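PDB 4GRF: putative thiol-disulfide oxidoreductase from Bacteroides vulgatus, which probably acts as an oxidoreductase that exchanges thiols and disulfides, here represented by its thioredoxin domain. Local coordinates for residues P10-I15 with V34-A39. Numbering follows the deposited sequence.
Sequences PAITGI and VDFWFA
Ile12 meets Val34 and Phe36 through a single methyl group, its CD1. The closest approach is Ile12 CD1 to Phe36 CZ, 3.7 Å. The neighbouring ring atom, Phe36 CE2, lies 4.0 Å from the same Ile12 CD1. The methyl comes to this far end of the ring obliquely. It also touches one branch of Val34, with Ile12 CD1 4.1 Å from Val34 CG1. The reach of Ile12 comes from its extended end: chi2 of 171° carries CD1 away from the main chain and in toward strand 31-37. The Phe36 side chain approaches from the opposite direction. Its CG is anti to its own carbonyl carbon (chi1 -61°), which turns the ring back toward the Val34 end of the strand, where its far end meets the methyl.

The packed part is small, about 88 Å² in all, and all three residues are buried. Tyr66 and Val68 of strand 63-69 also touch Ile12, and Tyr105 packs on both Ile12 and the Phe36 ring. The rest of the contact is loose. The backbones stay well apart, with Ile12 CA 10.1 Å from Val34 CA, and no hydrogen bond joins the segments. Ala11 and Thr13 flank Ile12 in sequence but are exposed, so the segment has a solvent side and a core side.

The contact joins the short 13-15/21-23 hairpin region to the central strand of the mixed sheet in a thioredoxin fold. Strand 31-37 leads on to the Cys41-Cys44 disulfide, a CxxC at a helix start as in thioredoxins. Phe36 lies near this motif without touching it. With only carbon atoms meeting, the touch itself is one of dispersion and excluded water, and the segments are probably held in place mainly by their neighbours in the core.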
ATOM      1  N   PRO A  10      -3.440  -6.017  10.359  1.00 19.44           N
ATOM      2  CA  PRO A  10      -2.783  -7.320  10.369  1.00 21.18           C
ATOM      3  C   PRO A  10      -1.423  -7.361   9.676  1.00 26.19           C
ATOM      4  O   PRO A  10      -1.099  -6.520   8.813  1.00 19.69           O
ATOM      5  CB  PRO A  10      -3.787  -8.223   9.654  1.00 20.06           C
ATOM      6  CG  PRO A  10      -5.090  -7.572   9.866  1.00 21.52           C
ATOM      7  CD  PRO A  10      -4.803  -6.103   9.814  1.00 21.64           C
ATOM      8  N   ALA A  11      -0.619  -8.332  10.081  1.00 25.32           N
ATOM      9  CA  ALA A  11       0.714  -8.476   9.531  1.00 25.83           C
ATOM     10  C   ALA A  11       0.688  -8.680   8.006  1.00 20.83           C
ATOM     11  O   ALA A  11      -0.203  -9.315   7.448  1.00 23.17           O
ATOM     12  CB  ALA A  11       1.444  -9.619  10.225  1.00 30.46           C
ATOM     13  N   ILE A  12       1.699  -8.116   7.345  1.00 21.15           N
ATOM     14  CA  ILE A  12       1.930  -8.308   5.923  1.00 18.97           C
ATOM     15  C   ILE A  12       3.441  -8.418   5.708  1.00 18.99           C
ATOM     16  O   ILE A  12       4.208  -7.594   6.239  1.00 18.45           O
ATOM     17  CB  ILE A  12       1.450  -7.108   5.065  1.00 21.46           C
ATOM     18  CG1 ILE A  12      -0.006  -6.716   5.331  1.00 19.30           C
ATOM     19  CG2 ILE A  12       1.614  -7.410   3.573  1.00 21.21           C
ATOM     20  CD1 ILE A  12      -0.382  -5.416   4.646  1.00 20.54           C
ATOM     21  N   THR A  13       3.869  -9.419   4.936  1.00 18.73           N
ATOM     22  CA  THR A  13       5.241  -9.504   4.482  1.00 17.05           C
ATOM     23  C   THR A  13       5.227  -9.909   3.024  1.00 17.72           C
ATOM     24  O   THR A  13       4.429 -10.760   2.629  1.00 21.05           O
ATOM     25  CB  THR A  13       6.062 -10.550   5.257  1.00 25.81           C
ATOM     26  OG1 THR A  13       5.905 -10.343   6.665  1.00 34.17           O
ATOM     27  CG2 THR A  13       7.532 -10.421   4.914  1.00 22.99           C
ATOM     28  N   GLY A  14       6.077  -9.274   2.236  1.00 21.88           N
ATOM     29  CA  GLY A  14       6.302  -9.666   0.852  1.00 22.95           C
ATOM     30  C   GLY A  14       7.765  -9.433   0.507  1.00 24.82           C
ATOM     31  O   GLY A  14       8.545  -8.945   1.337  1.00 20.88           O
ATOM     32  N   ILE A  15       8.133  -9.787  -0.729  1.00 20.10           N
ATOM     33  CA  ILE A  15       9.477  -9.581  -1.234  1.00 18.69           C
ATOM     34  C   ILE A  15       9.536  -8.316  -2.093  1.00 17.08           C
ATOM     35  O   ILE A  15       8.701  -8.117  -2.980  1.00 20.67           O
ATOM     36  CB  ILE A  15       9.952 -10.814  -2.047  1.00 19.87           C
ATOM     37  CG1 ILE A  15       9.735 -12.111  -1.257  1.00 26.33           C
ATOM     38  CG2 ILE A  15      11.404 -10.647  -2.475  1.00 24.61           C
ATOM     39  CD1 ILE A  15      10.425 -12.164   0.091  1.00 31.58           C
ATOM     40  N   VAL A  34      -1.076   1.960   2.745  1.00 14.88           N
ATOM     41  CA  VAL A  34      -0.947   0.611   2.229  1.00 12.96           C
ATOM     42  C   VAL A  34      -1.866   0.475   1.004  1.00 13.54           C
ATOM     43  O   VAL A  34      -3.078   0.725   1.092  1.00 16.85           O
ATOM     44  CB  VAL A  34      -1.298  -0.418   3.302  1.00 17.07           C
ATOM     45  CG1 VAL A  34      -1.077  -1.828   2.779  1.00 17.49           C
ATOM     46  CG2 VAL A  34      -0.452  -0.182   4.539  1.00 16.42           C
ATOM     47  N   ASP A  35      -1.249   0.168  -0.127  1.00 15.02           N
ATOM     48  CA  ASP A  35      -1.927   0.066  -1.413  1.00 13.95           C
ATOM     49  C   ASP A  35      -1.914  -1.374  -1.882  1.00 15.72           C
ATOM     50  O   ASP A  35      -0.872  -1.870  -2.305  1.00 16.19           O
ATOM     51  CB  ASP A  35      -1.173   0.940  -2.410  1.00 15.94           C
ATOM     52  CG  ASP A  35      -1.733   0.872  -3.790  1.00 26.15           C
ATOM     53  OD1 ASP A  35      -2.905   0.477  -3.922  1.00 21.61           O
ATOM     54  OD2 ASP A  35      -0.976   1.206  -4.741  1.00 20.75           O
ATOM     55  N   PHE A  36      -3.048  -2.056  -1.752  1.00 18.90           N
ATOM     56  CA  PHE A  36      -3.206  -3.406  -2.269  1.00 16.84           C
ATOM     57  C   PHE A  36      -3.663  -3.334  -3.730  1.00 16.79           C
ATOM     58  O   PHE A  36      -4.666  -2.690  -4.063  1.00 18.19           O
ATOM     59  CB  PHE A  36      -4.252  -4.193  -1.483  1.00 15.18           C
ATOM     60  CG  PHE A  36      -3.941  -4.394  -0.011  1.00 15.77           C
ATOM     61  CD1 PHE A  36      -4.300  -3.444   0.922  1.00 16.51           C
ATOM     62  CD2 PHE A  36      -3.347  -5.561   0.435  1.00 20.92           C
ATOM     63  CE1 PHE A  36      -4.042  -3.649   2.280  1.00 17.71           C
ATOM     64  CE2 PHE A  36      -3.101  -5.768   1.781  1.00 22.26           C
ATOM     65  CZ  PHE A  36      -3.435  -4.806   2.691  1.00 20.90           C
ATOM     66  N   TRP A  37      -2.929  -4.018  -4.596  1.00 17.17           N
ATOM     67  CA  TRP A  37      -3.118  -3.864  -6.038  1.00 16.97           C
ATOM     68  C   TRP A  37      -2.580  -5.059  -6.809  1.00 17.29           C
ATOM     69  O   TRP A  37      -2.003  -5.983  -6.247  1.00 18.36           O
ATOM     70  CB  TRP A  37      -2.429  -2.579  -6.517  1.00 20.00           C
ATOM     71  CG  TRP A  37      -0.934  -2.681  -6.525  1.00 17.43           C
ATOM     72  CD1 TRP A  37      -0.111  -2.746  -5.437  1.00 15.79           C
ATOM     73  CD2 TRP A  37      -0.086  -2.737  -7.665  1.00 16.51           C
ATOM     74  NE1 TRP A  37       1.187  -2.838  -5.824  1.00 21.62           N
ATOM     75  CE2 TRP A  37       1.236  -2.857  -7.194  1.00 17.77           C
ATOM     76  CE3 TRP A  37      -0.313  -2.738  -9.042  1.00 21.96           C
ATOM     77  CZ2 TRP A  37       2.324  -2.945  -8.040  1.00 19.51           C
ATOM     78  CZ3 TRP A  37       0.769  -2.832  -9.879  1.00 20.72           C
ATOM     79  CH2 TRP A  37       2.079  -2.930  -9.376  1.00 21.68           C
ATOM     80  N   PHE A  38      -2.785  -5.040  -8.124  1.00 17.37           N
ATOM     81  CA  PHE A  38      -2.090  -5.958  -8.999  1.00 17.96           C
ATOM     82  C   PHE A  38      -2.101  -5.305 -10.373  1.00 16.04           C
ATOM     83  O   PHE A  38      -2.865  -4.384 -10.618  1.00 16.56           O
ATOM     84  CB  PHE A  38      -2.760  -7.346  -9.046  1.00 19.00           C
ATOM     85  CG  PHE A  38      -4.236  -7.291  -9.256  1.00 19.94           C
ATOM     86  CD1 PHE A  38      -5.092  -7.127  -8.171  1.00 26.63           C
ATOM     87  CD2 PHE A  38      -4.784  -7.389 -10.522  1.00 24.96           C
ATOM     88  CE1 PHE A  38      -6.466  -7.065  -8.356  1.00 26.98           C
ATOM     89  CE2 PHE A  38      -6.162  -7.337 -10.710  1.00 27.95           C
ATOM     90  CZ  PHE A  38      -6.999  -7.169  -9.621  1.00 23.40           C
ATOM     91  N   ALA A  39      -1.224  -5.772 -11.249  1.00 18.68           N
ATOM     92  CA  ALA A  39      -0.995  -5.137 -12.539  1.00 19.11           C
ATOM     93  C   ALA A  39      -2.266  -5.003 -13.388  1.00 16.96           C
ATOM     94  O   ALA A  39      -2.426  -4.002 -14.104  1.00 21.05           O
ATOM     95  CB  ALA A  39       0.071  -5.921 -13.298  1.00 20.28           C
TER